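Local coordinates for lipoprotein LpqN (Mycobacterium tuberculosis, PDB 6E5F) that binds a dodecyl-trehalose glycolipid and supports cell envelope biogenesis, possibly linking MmpL transporters to periplasmic proteins, at residues A[59-73]-A[126-140]. Sequence-based numbering, arbitrary orientation.
Sequences YTIADYIRDNHIQET and SKLTGDIDPAKVLQF
Tyr59 turns a ring edge onto Phe140: CD2 of Tyr59 sits 3.5 Å above the Phe140 ring plane, over its centre, and with the planes 68° apart the pair is T-shaped. Asp63 CB lies over one face of the Tyr59 ring, near its rim. Tyr64 completes the aromatic cluster, its ring set obliquely to Phe140 and its CB 3.7 Å from Phe140 CD2. Lys136 CB makes a CH-pi contact over one face, 4.0 Å from the Tyr64 centroid; Ile70 CD1 lies under the opposite face, toward the rim, and Ile132 CD1 comes in at the edge, 3.5 Å from Tyr64 CE2. Tyr64 reaches across because its CG lies opposite the main-chain N (chi1 173°); its hydroxyl accepts from Asp133 N at 2.9 Å, and a water bridges Tyr64 OH to Asp131 O. Asp133 is itself the N-cap of helix 134-140, its carboxylate accepting from Ala135 N, so the phenol is bonded to the residue that caps that helix. Helix 61-66 opens with a capping box between Thr60 and Asp63 and runs against helix 134-140 at a marked skew, the short axes approaching to 9.3 Å. Each helix is joined in sequence to a strand, and the two strands, 70-73 and 126-130, pair antiparallel within the large curved sheet of this LpqN-family domain; Leu128 is joined by backbone hydrogen bonding to Val196 of strand 195-206. Gln71 pairs with Thr129 and Thr73 with Lys127 through reciprocal backbone bonds, and Asp131 N adds a nearly straight bond to His69 O (177°). Between sheet and helix 61-66, Ile65 CD1 packs on Leu128 CD2 at 3.7 Å, while the extended Glu72 lays CB and CG against that methyl.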
ATOM      1  N   TYR A  59      -7.234 -15.736   0.475  1.00 34.64           N
ATOM      2  CA  TYR A  59      -8.278 -14.820   0.040  1.00 31.83           C
ATOM      3  C   TYR A  59      -7.753 -13.392   0.112  1.00 31.91           C
ATOM      4  O   TYR A  59      -7.134 -12.998   1.106  1.00 31.14           O
ATOM      5  CB  TYR A  59      -9.496 -14.983   0.946  1.00 31.03           C
ATOM      6  CG  TYR A  59     -10.805 -14.546   0.329  1.00 31.43           C
ATOM      7  CD1 TYR A  59     -11.434 -15.322  -0.638  1.00 34.11           C
ATOM      8  CD2 TYR A  59     -11.421 -13.374   0.731  1.00 31.49           C
ATOM      9  CE1 TYR A  59     -12.635 -14.929  -1.198  1.00 32.97           C
ATOM     10  CE2 TYR A  59     -12.621 -12.974   0.179  1.00 28.44           C
ATOM     11  CZ  TYR A  59     -13.223 -13.758  -0.786  1.00 30.31           C
ATOM     12  OH  TYR A  59     -14.421 -13.378  -1.350  1.00 34.21           O
ATOM     13  N   THR A  60      -8.000 -12.613  -0.939  1.00 30.56           N
ATOM     14  CA  THR A  60      -7.485 -11.257  -1.041  1.00 27.38           C
ATOM     15  C   THR A  60      -8.626 -10.245  -1.032  1.00 24.16           C
ATOM     16  O   THR A  60      -9.809 -10.585  -1.124  1.00 25.40           O
ATOM     17  CB  THR A  60      -6.675 -11.080  -2.331  1.00 28.43           C
ATOM     18  OG1 THR A  60      -7.548 -11.194  -3.464  1.00 31.50           O
ATOM     19  CG2 THR A  60      -5.573 -12.121  -2.425  1.00 30.15           C
ATOM     20  N   ILE A  61      -8.247  -8.969  -0.925  1.00 23.26           N
ATOM     21  CA  ILE A  61      -9.223  -7.892  -1.053  1.00 22.48           C
ATOM     22  C   ILE A  61      -9.865  -7.929  -2.432  1.00 22.96           C
ATOM     23  O   ILE A  61     -11.068  -7.684  -2.580  1.00 22.18           O
ATOM     24  CB  ILE A  61      -8.556  -6.536  -0.753  1.00 20.54           C
ATOM     25  CG1 ILE A  61      -8.163  -6.450   0.725  1.00 20.34           C
ATOM     26  CG2 ILE A  61      -9.487  -5.391  -1.143  1.00 21.87           C
ATOM     27  CD1 ILE A  61      -7.242  -5.285   1.065  1.00 21.04           C
ATOM     28  N   ALA A  62      -9.078  -8.233  -3.465  1.00 24.70           N
ATOM     29  CA  ALA A  62      -9.635  -8.342  -4.808  1.00 26.68           C
ATOM     30  C   ALA A  62     -10.680  -9.448  -4.883  1.00 25.68           C
ATOM     31  O   ALA A  62     -11.719  -9.286  -5.534  1.00 27.79           O
ATOM     32  CB  ALA A  62      -8.517  -8.592  -5.818  1.00 30.93           C
ATOM     33  N   ASP A  63     -10.421 -10.585  -4.234  1.00 28.35           N
ATOM     34  CA  ASP A  63     -11.417 -11.650  -4.188  1.00 29.61           C
ATOM     35  C   ASP A  63     -12.680 -11.173  -3.482  1.00 26.75           C
ATOM     36  O   ASP A  63     -13.800 -11.433  -3.942  1.00 28.91           O
ATOM     37  CB  ASP A  63     -10.842 -12.865  -3.458  1.00 29.51           C
ATOM     38  CG  ASP A  63      -9.652 -13.483  -4.179  1.00 33.65           C
ATOM     39  OD1 ASP A  63      -9.623 -13.461  -5.427  1.00 36.47           O
ATOM     40  OD2 ASP A  63      -8.751 -14.003  -3.492  1.00 37.83           O
ATOM     41  N   TYR A  64     -12.514 -10.473  -2.360  1.00 25.11           N
ATOM     42  CA  TYR A  64     -13.652  -9.954  -1.610  1.00 24.47           C
ATOM     43  C   TYR A  64     -14.501  -9.026  -2.472  1.00 27.86           C
ATOM     44  O   TYR A  64     -15.735  -9.113  -2.463  1.00 27.23           O
ATOM     45  CB  TYR A  64     -13.132  -9.235  -0.362  1.00 26.24           C
ATOM     46  CG  TYR A  64     -14.180  -8.493   0.424  1.00 22.51           C
ATOM     47  CD1 TYR A  64     -15.246  -9.160   1.007  1.00 25.18           C
ATOM     48  CD2 TYR A  64     -14.097  -7.118   0.593  1.00 25.06           C
ATOM     49  CE1 TYR A  64     -16.212  -8.475   1.725  1.00 24.81           C
ATOM     50  CE2 TYR A  64     -15.049  -6.430   1.308  1.00 23.35           C
ATOM     51  CZ  TYR A  64     -16.103  -7.111   1.873  1.00 22.56           C
ATOM     52  OH  TYR A  64     -17.052  -6.409   2.584  1.00 24.68           O
ATOM     53  N   ILE A  65     -13.857  -8.146  -3.241  1.00 23.19           N
ATOM     54  CA  ILE A  65     -14.585  -7.242  -4.127  1.00 23.67           C
ATOM     55  C   ILE A  65     -15.311  -8.028  -5.210  1.00 26.56           C
ATOM     56  O   ILE A  65     -16.483  -7.770  -5.512  1.00 27.95           O
ATOM     57  CB  ILE A  65     -13.619  -6.204  -4.723  1.00 23.76           C
ATOM     58  CG1 ILE A  65     -13.093  -5.277  -3.628  1.00 24.77           C
ATOM     59  CG2 ILE A  65     -14.311  -5.413  -5.820  1.00 25.46           C
ATOM     60  CD1 ILE A  65     -11.905  -4.433  -4.047  1.00 24.37           C
ATOM     61  N   ARG A  66     -14.621  -8.992  -5.821  1.00 28.02           N
ATOM     62  CA  ARG A  66     -15.204  -9.761  -6.915  1.00 28.64           C
ATOM     63  C   ARG A  66     -16.424 -10.551  -6.457  1.00 29.85           C
ATOM     64  O   ARG A  66     -17.391 -10.707  -7.213  1.00 35.39           O
ATOM     65  CB  ARG A  66     -14.144 -10.707  -7.485  1.00 32.77           C
ATOM     66  CG  ARG A  66     -14.638 -11.628  -8.590  1.00 41.18           C
ATOM     67  CD  ARG A  66     -13.649 -12.760  -8.863  1.00 56.48           C
ATOM     68  NE  ARG A  66     -13.630 -13.745  -7.779  1.00 63.61           N
ATOM     69  CZ  ARG A  66     -12.547 -14.114  -7.092  1.00 58.43           C
ATOM     70  NH1 ARG A  66     -12.662 -15.019  -6.130  1.00 59.14           N
ATOM     71  NH2 ARG A  66     -11.353 -13.602  -7.365  1.00 65.47           N
ATOM     72  N   ASP A  67     -16.402 -11.053  -5.225  1.00 29.61           N
ATOM     73  CA  ASP A  67     -17.411 -11.992  -4.753  1.00 30.90           C
ATOM     74  C   ASP A  67     -18.626 -11.316  -4.135  1.00 35.20           C
ATOM     75  O   ASP A  67     -19.533 -12.016  -3.673  1.00 35.60           O
ATOM     76  CB  ASP A  67     -16.793 -12.959  -3.737  1.00 32.54           C
ATOM     77  CG  ASP A  67     -15.788 -13.904  -4.365  1.00 35.66           C
ATOM     78  OD1 ASP A  67     -15.856 -14.115  -5.593  1.00 39.31           O
ATOM     79  OD2 ASP A  67     -14.930 -14.436  -3.632  1.00 38.11           O
ATOM     80  N   ASN A  68     -18.678  -9.989  -4.122  1.00 31.09           N
ATOM     81  CA  ASN A  68     -19.769  -9.268  -3.486  1.00 29.86           C
ATOM     82  C   ASN A  68     -20.250  -8.162  -4.413  1.00 27.94           C
ATOM     83  O   ASN A  68     -19.629  -7.859  -5.434  1.00 29.31           O
ATOM     84  CB  ASN A  68     -19.336  -8.698  -2.128  1.00 29.62           C
ATOM     85  CG  ASN A  68     -19.079  -9.781  -1.100  1.00 29.76           C
ATOM     86  OD1 ASN A  68     -20.009 -10.285  -0.470  1.00 32.14           O
ATOM     87  ND2 ASN A  68     -17.813 -10.157  -0.931  1.00 29.38           N
ATOM     88  N   HIS A  69     -21.385  -7.563  -4.049  1.00 28.16           N
ATOM     89  CA  HIS A  69     -21.955  -6.454  -4.816  1.00 28.26           C
ATOM     90  C   HIS A  69     -21.213  -5.174  -4.441  1.00 26.32           C
ATOM     91  O   HIS A  69     -21.734  -4.269  -3.784  1.00 25.90           O
ATOM     92  CB  HIS A  69     -23.448  -6.340  -4.558  1.00 30.47           C
ATOM     93  CG  HIS A  69     -24.237  -7.492  -5.091  1.00 31.87           C
ATOM     94  ND1 HIS A  69     -25.372  -7.967  -4.472  1.00 33.29           N
ATOM     95  CD2 HIS A  69     -24.052  -8.267  -6.186  1.00 33.29           C
ATOM     96  CE1 HIS A  69     -25.850  -8.987  -5.161  1.00 35.42           C
ATOM     97  NE2 HIS A  69     -25.067  -9.189  -6.204  1.00 35.50           N
ATOM     98  N   ILE A  70     -19.955  -5.123  -4.865  1.00 25.42           N
ATOM     99  CA  ILE A  70     -19.055  -4.023  -4.549  1.00 23.76           C
ATOM    100  C   ILE A  70     -18.507  -3.472  -5.853  1.00 24.03           C
ATOM    101  O   ILE A  70     -17.962  -4.219  -6.673  1.00 28.42           O
ATOM    102  CB  ILE A  70     -17.898  -4.479  -3.640  1.00 22.57           C
ATOM    103  CG1 ILE A  70     -18.445  -4.996  -2.306  1.00 25.19           C
ATOM    104  CG2 ILE A  70     -16.926  -3.331  -3.422  1.00 23.64           C
ATOM    105  CD1 ILE A  70     -17.406  -5.676  -1.432  1.00 24.45           C
ATOM    106  N   GLN A  71     -18.651  -2.169  -6.041  1.00 24.80           N
ATOM    107  CA  GLN A  71     -18.075  -1.474  -7.178  1.00 28.68           C
ATOM    108  C   GLN A  71     -16.759  -0.846  -6.749  1.00 27.48           C
ATOM    109  O   GLN A  71     -16.694  -0.175  -5.714  1.00 24.83           O
ATOM    110  CB  GLN A  71     -19.035  -0.391  -7.662  1.00 31.02           C
ATOM    111  CG  GLN A  71     -18.537   0.391  -8.850  1.00 37.11           C
ATOM    112  CD  GLN A  71     -19.483   1.504  -9.219  1.00 46.00           C
ATOM    113  OE1 GLN A  71     -20.250   1.389 -10.172  1.00 48.10           O
ATOM    114  NE2 GLN A  71     -19.439   2.593  -8.460  1.00 55.59           N
ATOM    115  N   GLU A  72     -15.714  -1.075  -7.536  1.00 26.41           N
ATOM    116  CA  GLU A  72     -14.398  -0.505  -7.293  1.00 24.84           C
ATOM    117  C   GLU A  72     -14.051   0.444  -8.428  1.00 27.76           C
ATOM    118  O   GLU A  72     -14.121   0.064  -9.603  1.00 31.52           O
ATOM    119  CB  GLU A  72     -13.333  -1.601  -7.206  1.00 29.45           C
ATOM    120  CG  GLU A  72     -11.921  -1.060  -7.046  1.00 29.90           C
ATOM    121  CD  GLU A  72     -10.875  -2.152  -7.017  1.00 34.52           C
ATOM    122  OE1 GLU A  72      -9.813  -1.934  -6.397  1.00 49.74           O
ATOM    123  OE2 GLU A  72     -11.116  -3.222  -7.609  1.00 36.68           O
ATOM    124  N   THR A  73     -13.671   1.668  -8.077  1.00 25.84           N
ATOM    125  CA  THR A  73     -13.245   2.632  -9.071  0.58 32.26           C
ATOM    126  C   THR A  73     -11.932   3.266  -8.633  1.00 28.98           C
ATOM    127  O   THR A  73     -11.728   3.554  -7.448  1.00 24.89           O
ATOM    128  CB  THR A  73     -14.312   3.713  -9.306  0.58 36.88           C
ATOM    129  OG1 THR A  73     -14.548   4.441  -8.099  0.58 30.52           O
ATOM    130  CG2 THR A  73     -15.620   3.079  -9.784  0.58 39.78           C
ATOM    131  N   SER A 126      -8.385   3.409  -4.090  1.00 19.17           N
ATOM    132  CA  SER A 126      -9.585   2.884  -4.716  0.78 20.82           C
ATOM    133  C   SER A 126     -10.799   3.326  -3.914  1.00 18.88           C
ATOM    134  O   SER A 126     -10.717   3.533  -2.697  1.00 19.54           O
ATOM    135  CB  SER A 126      -9.562   1.355  -4.775  0.78 22.56           C
ATOM    136  OG  SER A 126      -8.387   0.882  -5.412  0.78 29.06           O
ATOM    137  N   LYS A 127     -11.920   3.465  -4.603  1.00 19.34           N
ATOM    138  CA  LYS A 127     -13.195   3.825  -4.002  1.00 19.33           C
ATOM    139  C   LYS A 127     -14.103   2.613  -4.125  1.00 20.95           C
ATOM    140  O   LYS A 127     -14.344   2.128  -5.237  1.00 21.96           O
ATOM    141  CB  LYS A 127     -13.804   5.021  -4.723  1.00 21.42           C
ATOM    142  CG  LYS A 127     -15.140   5.482  -4.156  1.00 23.28           C
ATOM    143  CD  LYS A 127     -15.675   6.660  -4.965  1.00 25.64           C
ATOM    144  CE  LYS A 127     -16.939   7.235  -4.367  1.00 31.15           C
ATOM    145  NZ  LYS A 127     -17.442   8.380  -5.179  1.00 34.07           N
ATOM    146  N   LEU A 128     -14.583   2.116  -2.989  1.00 19.23           N
ATOM    147  CA  LEU A 128     -15.467   0.960  -2.949  1.00 20.67           C
ATOM    148  C   LEU A 128     -16.847   1.413  -2.501  1.00 19.52           C
ATOM    149  O   LEU A 128     -16.981   2.100  -1.485  1.00 20.55           O
ATOM    150  CB  LEU A 128     -14.932  -0.091  -1.974  1.00 19.94           C
ATOM    151  CG  LEU A 128     -13.500  -0.558  -2.228  1.00 19.74           C
ATOM    152  CD1 LEU A 128     -13.123  -1.663  -1.246  1.00 19.49           C
ATOM    153  CD2 LEU A 128     -13.319  -1.033  -3.655  1.00 22.67           C
ATOM    154  N   THR A 129     -17.867   1.047  -3.270  1.00 20.94           N
ATOM    155  CA  THR A 129     -19.247   1.342  -2.918  1.00 19.80           C
ATOM    156  C   THR A 129     -20.064   0.065  -3.013  1.00 22.23           C
ATOM    157  O   THR A 129     -19.677  -0.904  -3.670  1.00 25.40           O
ATOM    158  CB  THR A 129     -19.850   2.416  -3.834  1.00 27.57           C
ATOM    159  OG1 THR A 129     -19.695   2.024  -5.201  1.00 31.30           O
ATOM    160  CG2 THR A 129     -19.165   3.755  -3.607  1.00 30.93           C
ATOM    161  N   GLY A 130     -21.209   0.075  -2.340  1.00 23.69           N
ATOM    162  CA  GLY A 130     -22.106  -1.058  -2.367  1.00 23.69           C
ATOM    163  C   GLY A 130     -22.092  -1.827  -1.065  1.00 22.88           C
ATOM    164  O   GLY A 130     -22.109  -1.235   0.020  1.00 24.57           O
ATOM    165  N   ASP A 131     -22.054  -3.154  -1.164  1.00 24.46           N
ATOM    166  CA  ASP A 131     -22.140  -4.031   0.006  1.00 27.41           C
ATOM    167  C   ASP A 131     -20.738  -4.252   0.576  1.00 22.17           C
ATOM    168  O   ASP A 131     -20.186  -5.350   0.552  1.00 26.65           O
ATOM    169  CB  ASP A 131     -22.799  -5.347  -0.380  1.00 27.95           C
ATOM    170  CG  ASP A 131     -23.168  -6.193   0.820  1.00 34.09           C
ATOM    171  OD1 ASP A 131     -23.231  -5.644   1.939  1.00 32.59           O
ATOM    172  OD2 ASP A 131     -23.388  -7.409   0.643  1.00 38.57           O
ATOM    173  N   ILE A 132     -20.175  -3.172   1.104  1.00 23.22           N
ATOM    174  CA  ILE A 132     -18.779  -3.126   1.527  1.00 25.80           C
ATOM    175  C   ILE A 132     -18.732  -2.980   3.041  1.00 25.54           C
ATOM    176  O   ILE A 132     -19.375  -2.090   3.611  1.00 26.65           O
ATOM    177  CB  ILE A 132     -18.027  -1.984   0.814  1.00 28.44           C
ATOM    178  CG1 ILE A 132     -16.566  -1.916   1.271  1.00 34.21           C
ATOM    179  CG2 ILE A 132     -18.715  -0.651   1.037  1.00 33.25           C
ATOM    180  CD1 ILE A 132     -15.726  -3.023   0.724  1.00 28.81           C
ATOM    181  N   ASP A 133     -17.968  -3.858   3.692  1.00 24.82           N
ATOM    182  CA  ASP A 133     -17.728  -3.777   5.129  1.00 25.14           C
ATOM    183  C   ASP A 133     -16.273  -3.379   5.338  1.00 23.11           C
ATOM    184  O   ASP A 133     -15.370  -4.153   4.984  1.00 21.73           O
ATOM    185  CB  ASP A 133     -18.008  -5.133   5.779  1.00 24.97           C
ATOM    186  CG  ASP A 133     -17.751  -5.136   7.279  1.00 36.27           C
ATOM    187  OD1 ASP A 133     -17.241  -4.126   7.815  1.00 30.50           O
ATOM    188  OD2 ASP A 133     -18.062  -6.162   7.926  1.00 38.97           O
ATOM    189  N   PRO A 134     -15.986  -2.194   5.892  1.00 24.33           N
ATOM    190  CA  PRO A 134     -14.582  -1.783   6.019  1.00 23.32           C
ATOM    191  C   PRO A 134     -13.745  -2.749   6.829  1.00 22.24           C
ATOM    192  O   PRO A 134     -12.546  -2.897   6.562  1.00 21.77           O
ATOM    193  CB  PRO A 134     -14.669  -0.397   6.681  1.00 25.60           C
ATOM    194  CG  PRO A 134     -16.040  -0.330   7.277  1.00 26.20           C
ATOM    195  CD  PRO A 134     -16.918  -1.170   6.402  1.00 25.91           C
ATOM    196  N   ALA A 135     -14.348  -3.433   7.806  1.00 24.98           N
ATOM    197  CA  ALA A 135     -13.582  -4.378   8.607  1.00 24.41           C
ATOM    198  C   ALA A 135     -13.122  -5.573   7.784  1.00 25.97           C
ATOM    199  O   ALA A 135     -12.058  -6.135   8.057  1.00 27.09           O
ATOM    200  CB  ALA A 135     -14.405  -4.850   9.804  1.00 28.05           C
ATOM    201  N   LYS A 136     -13.900  -5.981   6.778  1.00 23.93           N
ATOM    202  CA  LYS A 136     -13.485  -7.116   5.963  1.00 24.48           C
ATOM    203  C   LYS A 136     -12.323  -6.750   5.049  1.00 24.65           C
ATOM    204  O   LYS A 136     -11.503  -7.611   4.719  1.00 23.65           O
ATOM    205  CB  LYS A 136     -14.662  -7.667   5.154  1.00 27.45           C
ATOM    206  CG  LYS A 136     -15.803  -8.235   6.005  1.00 31.13           C
ATOM    207  CD  LYS A 136     -15.384  -9.427   6.874  1.00 53.06           C
ATOM    208  CE  LYS A 136     -15.411 -10.739   6.107  1.00 63.99           C
ATOM    209  NZ  LYS A 136     -15.202 -11.912   7.009  1.00 63.93           N
ATOM    210  N   VAL A 137     -12.227  -5.489   4.629  1.00 23.16           N
ATOM    211  CA  VAL A 137     -11.071  -5.065   3.844  1.00 20.81           C
ATOM    212  C   VAL A 137      -9.798  -5.295   4.640  1.00 21.87           C
ATOM    213  O   VAL A 137      -8.813  -5.836   4.129  1.00 21.49           O
ATOM    214  CB  VAL A 137     -11.216  -3.598   3.406  1.00 20.30           C
ATOM    215  CG1 VAL A 137      -9.965  -3.129   2.667  1.00 21.16           C
ATOM    216  CG2 VAL A 137     -12.444  -3.424   2.532  1.00 27.36           C
ATOM    217  N   LEU A 138      -9.797  -4.875   5.901  1.00 19.66           N
ATOM    218  CA  LEU A 138      -8.644  -5.096   6.773  0.56 20.72           C
ATOM    219  C   LEU A 138      -8.398  -6.583   6.982  1.00 21.19           C
ATOM    220  O   LEU A 138      -7.253  -7.045   6.982  1.00 22.55           O
ATOM    221  CB  LEU A 138      -8.887  -4.416   8.124  0.56 21.25           C
ATOM    222  CG  LEU A 138      -9.018  -2.889   8.124  0.56 23.12           C
ATOM    223  CD1 LEU A 138      -9.669  -2.401   9.404  0.56 27.23           C
ATOM    224  CD2 LEU A 138      -7.652  -2.244   7.956  0.56 22.05           C
ATOM    225  N   GLN A 139      -9.475  -7.354   7.168  1.00 21.15           N
ATOM    226  CA  GLN A 139      -9.330  -8.784   7.407  1.00 22.02           C
ATOM    227  C   GLN A 139      -8.577  -9.471   6.273  1.00 25.50           C
ATOM    228  O   GLN A 139      -7.752 -10.357   6.517  1.00 26.15           O
ATOM    229  CB  GLN A 139     -10.703  -9.425   7.614  1.00 27.20           C
ATOM    230  CG  GLN A 139     -10.645 -10.899   7.962  1.00 28.72           C
ATOM    231  CD  GLN A 139     -12.009 -11.478   8.297  1.00 35.40           C
ATOM    232  OE1 GLN A 139     -12.999 -10.754   8.389  1.00 39.39           O
ATOM    233  NE2 GLN A 139     -12.064 -12.791   8.480  1.00 42.12           N
ATOM    234  N   PHE A 140      -8.833  -9.075   5.028  1.00 22.17           N
ATOM    235  CA  PHE A 140      -8.257  -9.748   3.870  1.00 21.75           C
ATOM    236  C   PHE A 140      -7.023  -9.048   3.315  1.00 19.96           C
ATOM    237  O   PHE A 140      -6.441  -9.535   2.337  1.00 23.55           O
ATOM    238  CB  PHE A 140      -9.318  -9.906   2.776  1.00 25.01           C
ATOM    239  CG  PHE A 140     -10.517 -10.692   3.216  1.00 26.43           C
ATOM    240  CD1 PHE A 140     -10.366 -11.882   3.912  1.00 29.48           C
ATOM    241  CD2 PHE A 140     -11.795 -10.232   2.955  1.00 28.23           C
ATOM    242  CE1 PHE A 140     -11.464 -12.602   4.325  1.00 33.89           C
ATOM    243  CE2 PHE A 140     -12.897 -10.950   3.366  1.00 32.49           C
ATOM    244  CZ  PHE A 140     -12.733 -12.138   4.050  1.00 35.60           C
TER
HETATM  245  O   HOH W   1      -5.355  -8.833  -0.100  1.00 21.65           O
HETATM  246  O   HOH W   2     -19.387  -7.241   2.387  1.00 43.99           O
HETATM  247  O   HOH W   3     -22.729  -8.612  -1.730  1.00 34.68           O
HETATM  248  O   HOH W   4     -16.918   2.838  -6.483  1.00 25.34           O